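Local structure of Serine/threonine/tyrosine-interacting protein (Homo sapiens, 2R0B) at residues C39-I44 and Y59-I64; E70-F75 and V141-E146. The protein is a catalytically inactive phosphatase that holds ERK1 and ERK2 in the nucleus and, by binding the F-box of FBXW7, blocks its assembly into an SCF ubiquitin ligase. All coordinates share one frame; numbering follows the deposited sequence.

Contact 1. Residues C39-I44 and Y59-I64; sequences CIRQNI and YLVLDI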
loop_
_atom_site.group_PDB
_atom_site.type_symbol
_atom_site.label_atom_id
_atom_site.label_comp_id
_atom_site.label_asym_id
_atom_site.label_seq_id
_atom_site.Cartn_x
_atom_site.Cartn_y
_atom_site.Cartn_z
ATOM N N CYS A 39 -4.183 -4.373 4.167
ATOM C CA CYS A 39 -3.315 -5.028 5.166
ATOM C C CYS A 39 -2.589 -6.188 4.468
ATOM O O CYS A 39 -3.235 -7.183 4.109
ATOM C CB CYS A 39 -4.210 -5.518 6.314
ATOM S SG CYS A 39 -3.452 -6.721 7.462
ATOM N N ILE A 40 -1.282 -6.038 4.215
ATOM C CA ILE A 40 -0.529 -6.989 3.399
ATOM C C ILE A 40 0.415 -7.780 4.304
ATOM O O ILE A 40 1.164 -7.187 5.072
ATOM C CB ILE A 40 0.342 -6.283 2.337
ATOM C CG1 ILE A 40 -0.519 -5.494 1.341
ATOM C CG2 ILE A 40 1.253 -7.318 1.610
ATOM C CD1 ILE A 40 0.213 -4.276 0.741
ATOM N N ARG A 41 0.397 -9.101 4.185
ATOM C CA ARG A 41 1.240 -9.967 5.009
ATOM C C ARG A 41 1.242 -11.386 4.440
ATOM O O ARG A 41 0.345 -11.734 3.662
ATOM C CB ARG A 41 0.738 -9.952 6.463
ATOM C CG ARG A 41 -0.445 -10.873 6.812
ATOM C CD ARG A 41 -1.733 -10.681 6.003
ATOM N NE ARG A 41 -2.725 -11.669 6.414
ATOM C CZ ARG A 41 -2.833 -12.893 5.914
ATOM N NH1 ARG A 41 -3.755 -13.718 6.408
ATOM N NH2 ARG A 41 -2.031 -13.303 4.929
ATOM N N GLN A 42 2.258 -12.182 4.798
ATOM C CA GLN A 42 2.260 -13.627 4.535
ATOM C C GLN A 42 1.387 -14.278 5.574
ATOM O O GLN A 42 1.228 -13.756 6.666
ATOM C CB GLN A 42 3.653 -14.236 4.759
ATOM C CG GLN A 42 4.787 -13.745 3.922
ATOM C CD GLN A 42 6.046 -14.569 4.195
ATOM O OE1 GLN A 42 6.942 -14.136 4.916
ATOM N NE2 GLN A 42 6.088 -15.780 3.646
ATOM N N ASN A 43 0.882 -15.471 5.286
ATOM C CA ASN A 43 0.074 -16.158 6.272
ATOM C C ASN A 43 0.840 -16.384 7.586
ATOM O O ASN A 43 0.260 -16.267 8.668
ATOM C CB ASN A 43 -0.483 -17.463 5.709
ATOM C CG ASN A 43 -1.497 -17.228 4.607
ATOM O OD1 ASN A 43 -2.273 -16.263 4.644
ATOM N ND2 ASN A 43 -1.489 -18.116 3.599
ATOM N N ILE A 44 2.149 -16.642 7.482
ATOM C CA ILE A 44 2.988 -16.849 8.670
ATOM C C ILE A 44 3.159 -15.592 9.532
ATOM O O ILE A 44 3.482 -15.716 10.713
ATOM C CB ILE A 44 4.409 -17.438 8.375
ATOM C CG1 ILE A 44 5.203 -16.540 7.427
ATOM C CG2 ILE A 44 4.305 -18.874 7.845
ATOM C CD1 ILE A 44 6.669 -16.919 7.317
ATOM N N TYR A 59 -11.474 -3.370 5.175
ATOM C CA TYR A 59 -10.153 -3.938 4.971
ATOM C C TYR A 59 -10.045 -4.641 3.630
ATOM O O TYR A 59 -11.042 -5.133 3.093
ATOM C CB TYR A 59 -9.840 -4.948 6.085
ATOM C CG TYR A 59 -9.469 -4.326 7.403
ATOM C CD1 TYR A 59 -8.131 -4.051 7.718
ATOM C CD2 TYR A 59 -10.445 -4.011 8.345
ATOM C CE1 TYR A 59 -7.779 -3.482 8.944
ATOM C CE2 TYR A 59 -10.110 -3.437 9.557
ATOM C CZ TYR A 59 -8.775 -3.179 9.858
ATOM O OH TYR A 59 -8.446 -2.650 11.084
ATOM N N LEU A 60 -8.822 -4.677 3.090
ATOM C CA LEU A 60 -8.465 -5.569 2.007
ATOM C C LEU A 60 -7.202 -6.294 2.443
ATOM O O LEU A 60 -6.145 -5.676 2.584
ATOM C CB LEU A 60 -8.239 -4.793 0.702
ATOM C CG LEU A 60 -7.833 -5.612 -0.513
ATOM C CD1 LEU A 60 -8.957 -6.576 -0.839
ATOM C CD2 LEU A 60 -7.586 -4.738 -1.753
ATOM N N VAL A 61 -7.312 -7.595 2.711
ATOM C CA VAL A 61 -6.165 -8.381 3.221
ATOM C C VAL A 61 -5.543 -9.180 2.084
ATOM O O VAL A 61 -6.232 -9.953 1.409
ATOM C CB VAL A 61 -6.585 -9.324 4.381
ATOM C CG1 VAL A 61 -5.411 -10.190 4.835
ATOM C CG2 VAL A 61 -7.155 -8.542 5.542
ATOM N N LEU A 62 -4.238 -8.996 1.883
ATOM C CA LEU A 62 -3.530 -9.617 0.763
ATOM C C LEU A 62 -2.426 -10.507 1.294
ATOM O O LEU A 62 -1.469 -10.036 1.922
ATOM C CB LEU A 62 -2.923 -8.568 -0.190
ATOM C CG LEU A 62 -3.865 -7.586 -0.890
ATOM C CD1 LEU A 62 -3.098 -6.558 -1.733
ATOM C CD2 LEU A 62 -4.929 -8.283 -1.736
ATOM N N ASP A 63 -2.583 -11.796 1.042
ATOM C CA ASP A 63 -1.583 -12.793 1.419
ATOM C C ASP A 63 -0.458 -12.764 0.375
ATOM O O ASP A 63 -0.564 -13.354 -0.716
ATOM C CB ASP A 63 -2.276 -14.152 1.526
ATOM C CG ASP A 63 -1.308 -15.309 1.645
ATOM O OD1 ASP A 63 -0.156 -15.091 2.072
ATOM O OD2 ASP A 63 -1.709 -16.466 1.328
ATOM N N ILE A 64 0.618 -12.053 0.709
ATOM C CA ILE A 64 1.729 -11.817 -0.234
ATOM C C ILE A 64 3.060 -11.982 0.489
ATOM O O ILE A 64 3.237 -11.409 1.567
ATOM C CB ILE A 64 1.678 -10.360 -0.814
ATOM C CG1 ILE A 64 0.420 -10.172 -1.684
ATOM C CG2 ILE A 64 2.977 -10.047 -1.612
ATOM C CD1 ILE A 64 0.128 -8.785 -2.165
#
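Cys39 begins a ladder of backbone hydrogen bonds, its N donating to Leu60 O and its O accepting from Leu62 N, between two parallel strands whose directions differ by 13°. Arg41 then repeats the pattern, its N bound to Leu62 O and its O to Ile64 N. Arg41 O is also approached by Asp63 CA, 3.1 Å away, in a CA-H...O contact. These pairs join strand 58-63, outermost in the sheet, to strand 36-41 in the dual-specificity phosphatase fold. On the face of Ile40 and Leu62, which helices 103-116 and 76-88 pack against, the contacts are apolar: Ile40 and Leu62 run side by side, Ile40 CG1 lying 4.2 Å from Leu62 CD1, while Ile40 CG2 meets Ile64 CB at 3.9 Å. On the other face, shared by Cys39, Val61, Arg41 and Asp63, Arg41, with CG between backbone N and carbonyl carbon (chi1 82°) and a bend at chi2, folds back over the neighbouring strand, where Val61 CG1 sits over one face of its guanidinium, 3.4 Å from Arg41 NE. Asn43 OD1 receives Arg41 NH2 at the guanidinium edge (3.0 Å), and Asp63 OD1 makes a long salt bridge to the same nitrogen (3.9 Å). With an alanine in place of Arg41, Asn43 OD1 would probably lose its donor, Asp63 its positive partner, and Val61 CG1 the guanidinium lying over it. Asn43 ND2 adds a weak hydrogen bond to Asp63 OD2 (2.8 Å).

Contact 2. Residues E70-F75 and V141-E146; sequences ENIIRF and VHQLQE. With SO4 (sulfate ion), chain C.
Gln143 reaches from its helix over the loop 70-75 and sets its side-chain amide against the backbone there, using both ends. Its NE2 donates to Glu70 O over 2.8 Å in an almost straight bond (177°) that stays in the amide plane. Its OE1 accepts twice, from Ile72 N at 2.8 Å and from Ile73 N at 2.9 Å, both donors lying in the carbonyl plane. Three bonds thus fix the rotation of the amide, and the extended chain beyond CG carries it across to the loop. Helix 138-152 is the last helix of this dual-specificity phosphatase-like chain, and the loop it meets leads from strand 58-63 into helix 76-88. The loop has order of its own: Asn71 OD1 accepts from Arg74 N at 2.8 Å, an Asx motif, and Arg74 NE returns to Asn71 O. Van der Waals contacts flank these bonds. Ile73 points toward the helix with CG1 anti to its backbone nitrogen (chi1 -171°), which brings CD1 to within 3.6 Å of Glu146 CD, the two side chains crossing at about a right angle; Tyr147 and Ile150 of the same helix also touch Ile73. Ile72 CG1 rests 3.5 Å from Gln143 OE1, and its side chain packs on Phe140. Facing away from the loop, Gln145 NE2 donates to O2 of a sulfate ion, probably from the crystallisation liquor, which Arg121 also binds.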
loop_
_atom_site.group_PDB
_atom_site.type_symbol
_atom_site.label_atom_id
_atom_site.label_comp_id
_atom_site.label_asym_id
_atom_site.label_seq_id
_atom_site.Cartn_x
_atom_site.Cartn_y
_atom_site.Cartn_z
ATOM N N GLU A 70 7.348 -13.692 -6.039
ATOM C CA GLU A 70 5.944 -13.564 -5.636
ATOM C C GLU A 70 5.217 -12.727 -6.695
ATOM O O GLU A 70 5.732 -11.722 -7.172
ATOM C CB GLU A 70 5.831 -12.920 -4.247
ATOM C CG GLU A 70 4.400 -12.541 -3.799
ATOM C CD GLU A 70 3.487 -13.750 -3.633
ATOM O OE1 GLU A 70 3.222 -14.134 -2.464
ATOM O OE2 GLU A 70 3.080 -14.341 -4.671
ATOM N N ASN A 71 4.045 -13.182 -7.106
ATOM C CA ASN A 71 3.217 -12.427 -8.038
ATOM C C ASN A 71 2.362 -11.408 -7.299
ATOM O O ASN A 71 1.433 -11.771 -6.544
ATOM C CB ASN A 71 2.326 -13.397 -8.825
ATOM C CG ASN A 71 1.364 -12.702 -9.798
ATOM O OD1 ASN A 71 1.037 -11.513 -9.672
ATOM N ND2 ASN A 71 0.890 -13.474 -10.781
ATOM N N ILE A 72 2.665 -10.128 -7.514
ATOM C CA ILE A 72 1.790 -9.047 -7.019
ATOM C C ILE A 72 1.022 -8.340 -8.140
ATOM O O ILE A 72 0.009 -7.714 -7.877
ATOM C CB ILE A 72 2.556 -7.975 -6.197
ATOM C CG1 ILE A 72 3.603 -7.245 -7.055
ATOM C CG2 ILE A 72 3.150 -8.597 -4.932
ATOM C CD1 ILE A 72 4.357 -6.118 -6.270
ATOM N N ILE A 73 1.492 -8.428 -9.383
ATOM C CA ILE A 73 0.761 -7.803 -10.502
ATOM C C ILE A 73 -0.692 -8.292 -10.604
ATOM O O ILE A 73 -1.587 -7.516 -10.942
ATOM C CB ILE A 73 1.528 -7.952 -11.846
ATOM C CG1 ILE A 73 0.869 -7.122 -12.948
ATOM C CG2 ILE A 73 1.674 -9.429 -12.229
ATOM C CD1 ILE A 73 1.655 -7.113 -14.270
ATOM N N ARG A 74 -0.932 -9.567 -10.270
ATOM C CA ARG A 74 -2.303 -10.088 -10.260
ATOM C C ARG A 74 -3.290 -9.253 -9.413
ATOM O O ARG A 74 -4.502 -9.287 -9.670
ATOM C CB ARG A 74 -2.328 -11.555 -9.804
ATOM C CG ARG A 74 -1.842 -11.750 -8.363
ATOM C CD ARG A 74 -1.721 -13.198 -7.992
ATOM N NE ARG A 74 -0.918 -13.357 -6.788
ATOM C CZ ARG A 74 -1.167 -14.235 -5.818
ATOM N NH1 ARG A 74 -2.211 -15.051 -5.880
ATOM N NH2 ARG A 74 -0.366 -14.291 -4.764
ATOM N N PHE A 75 -2.773 -8.517 -8.420
ATOM C CA PHE A 75 -3.638 -7.763 -7.496
ATOM C C PHE A 75 -3.670 -6.248 -7.775
ATOM O O PHE A 75 -4.486 -5.528 -7.150
ATOM C CB PHE A 75 -3.243 -7.987 -6.015
ATOM C CG PHE A 75 -3.531 -9.381 -5.486
ATOM C CD1 PHE A 75 -4.813 -9.921 -5.551
ATOM C CD2 PHE A 75 -2.518 -10.136 -4.896
ATOM C CE1 PHE A 75 -5.054 -11.219 -5.075
ATOM C CE2 PHE A 75 -2.751 -11.416 -4.404
ATOM C CZ PHE A 75 -4.024 -11.957 -4.485
ATOM N N VAL A 141 9.802 -4.572 -8.935
ATOM C CA VAL A 141 10.075 -3.473 -9.865
ATOM C C VAL A 141 9.737 -3.884 -11.299
ATOM O O VAL A 141 9.017 -3.173 -12.011
ATOM C CB VAL A 141 11.507 -2.984 -9.771
ATOM C CG1 VAL A 141 11.769 -1.900 -10.849
ATOM C CG2 VAL A 141 11.784 -2.444 -8.380
ATOM N N HIS A 142 10.239 -5.045 -11.710
ATOM C CA HIS A 142 9.846 -5.600 -12.996
ATOM C C HIS A 142 8.326 -5.694 -13.160
ATOM O O HIS A 142 7.810 -5.388 -14.243
ATOM C CB HIS A 142 10.505 -6.960 -13.221
ATOM C CG HIS A 142 11.954 -6.867 -13.566
ATOM N ND1 HIS A 142 12.439 -7.133 -14.831
ATOM C CD2 HIS A 142 13.021 -6.488 -12.826
ATOM C CE1 HIS A 142 13.749 -6.959 -14.844
ATOM N NE2 HIS A 142 14.127 -6.560 -13.640
ATOM N N GLN A 143 7.618 -6.137 -12.113
ATOM C CA GLN A 143 6.156 -6.305 -12.237
ATOM C C GLN A 143 5.428 -4.967 -12.345
ATOM O O GLN A 143 4.400 -4.872 -13.029
ATOM C CB GLN A 143 5.576 -7.138 -11.097
ATOM C CG GLN A 143 5.943 -8.600 -11.189
ATOM C CD GLN A 143 5.452 -9.393 -10.018
ATOM O OE1 GLN A 143 4.244 -9.418 -9.707
ATOM N NE2 GLN A 143 6.381 -10.079 -9.363
ATOM N N LEU A 144 5.981 -3.940 -11.695
ATOM C CA LEU A 144 5.454 -2.578 -11.837
ATOM C C LEU A 144 5.548 -2.088 -13.289
ATOM O O LEU A 144 4.586 -1.560 -13.850
ATOM C CB LEU A 144 6.205 -1.650 -10.888
ATOM C CG LEU A 144 5.687 -1.889 -9.467
ATOM C CD1 LEU A 144 6.672 -1.335 -8.435
ATOM C CD2 LEU A 144 4.274 -1.275 -9.289
ATOM N N GLN A 145 6.726 -2.271 -13.880
ATOM C CA GLN A 145 6.970 -1.961 -15.291
ATOM C C GLN A 145 6.088 -2.771 -16.249
ATOM O O GLN A 145 5.580 -2.252 -17.263
ATOM C CB GLN A 145 8.476 -2.139 -15.561
ATOM C CG GLN A 145 9.327 -1.198 -14.680
ATOM C CD GLN A 145 10.813 -1.541 -14.693
ATOM O OE1 GLN A 145 11.200 -2.706 -14.589
ATOM N NE2 GLN A 145 11.656 -0.516 -14.819
ATOM N N GLU A 146 5.878 -4.035 -15.902
ATOM C CA GLU A 146 5.091 -4.954 -16.702
ATOM C C GLU A 146 3.622 -4.501 -16.726
ATOM O O GLU A 146 2.967 -4.606 -17.747
ATOM C CB GLU A 146 5.238 -6.372 -16.125
ATOM C CG GLU A 146 4.431 -7.491 -16.802
ATOM C CD GLU A 146 4.388 -8.759 -15.970
ATOM O OE1 GLU A 146 5.041 -8.830 -14.930
ATOM O OE2 GLU A 146 3.656 -9.708 -16.348
HETATM S S SO4 C . 11.419 3.125 -16.062
HETATM O O1 SO4 C . 11.052 3.798 -17.323
HETATM O O2 SO4 C . 10.471 2.018 -15.976
HETATM O O3 SO4 C . 12.803 2.688 -16.139
HETATM O O4 SO4 C . 11.236 4.101 -14.999
#

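In the fold
From the N terminus, the chain leaves segment 39-44, and after 14 residues segment 59-64 runs alongside it in parallel, so that contact 1 closes that loop at the border of the sheet. Contact 2 opens only afterwards: the connection 70-75 waits for 65 residues, mostly helical, before helix 138-152 comes back to it. The two are therefore in series, neither nested nor crossed. They nevertheless touch, their centres about 16 Å apart, because Ile64 packs on Ile72 and Phe75, and Leu62 also meets Phe75. Phe107 of helix 103-116 lies against Ile40, Ile64, Ile72 and Phe75, joining the edge of the sheet to the C-terminal helical part.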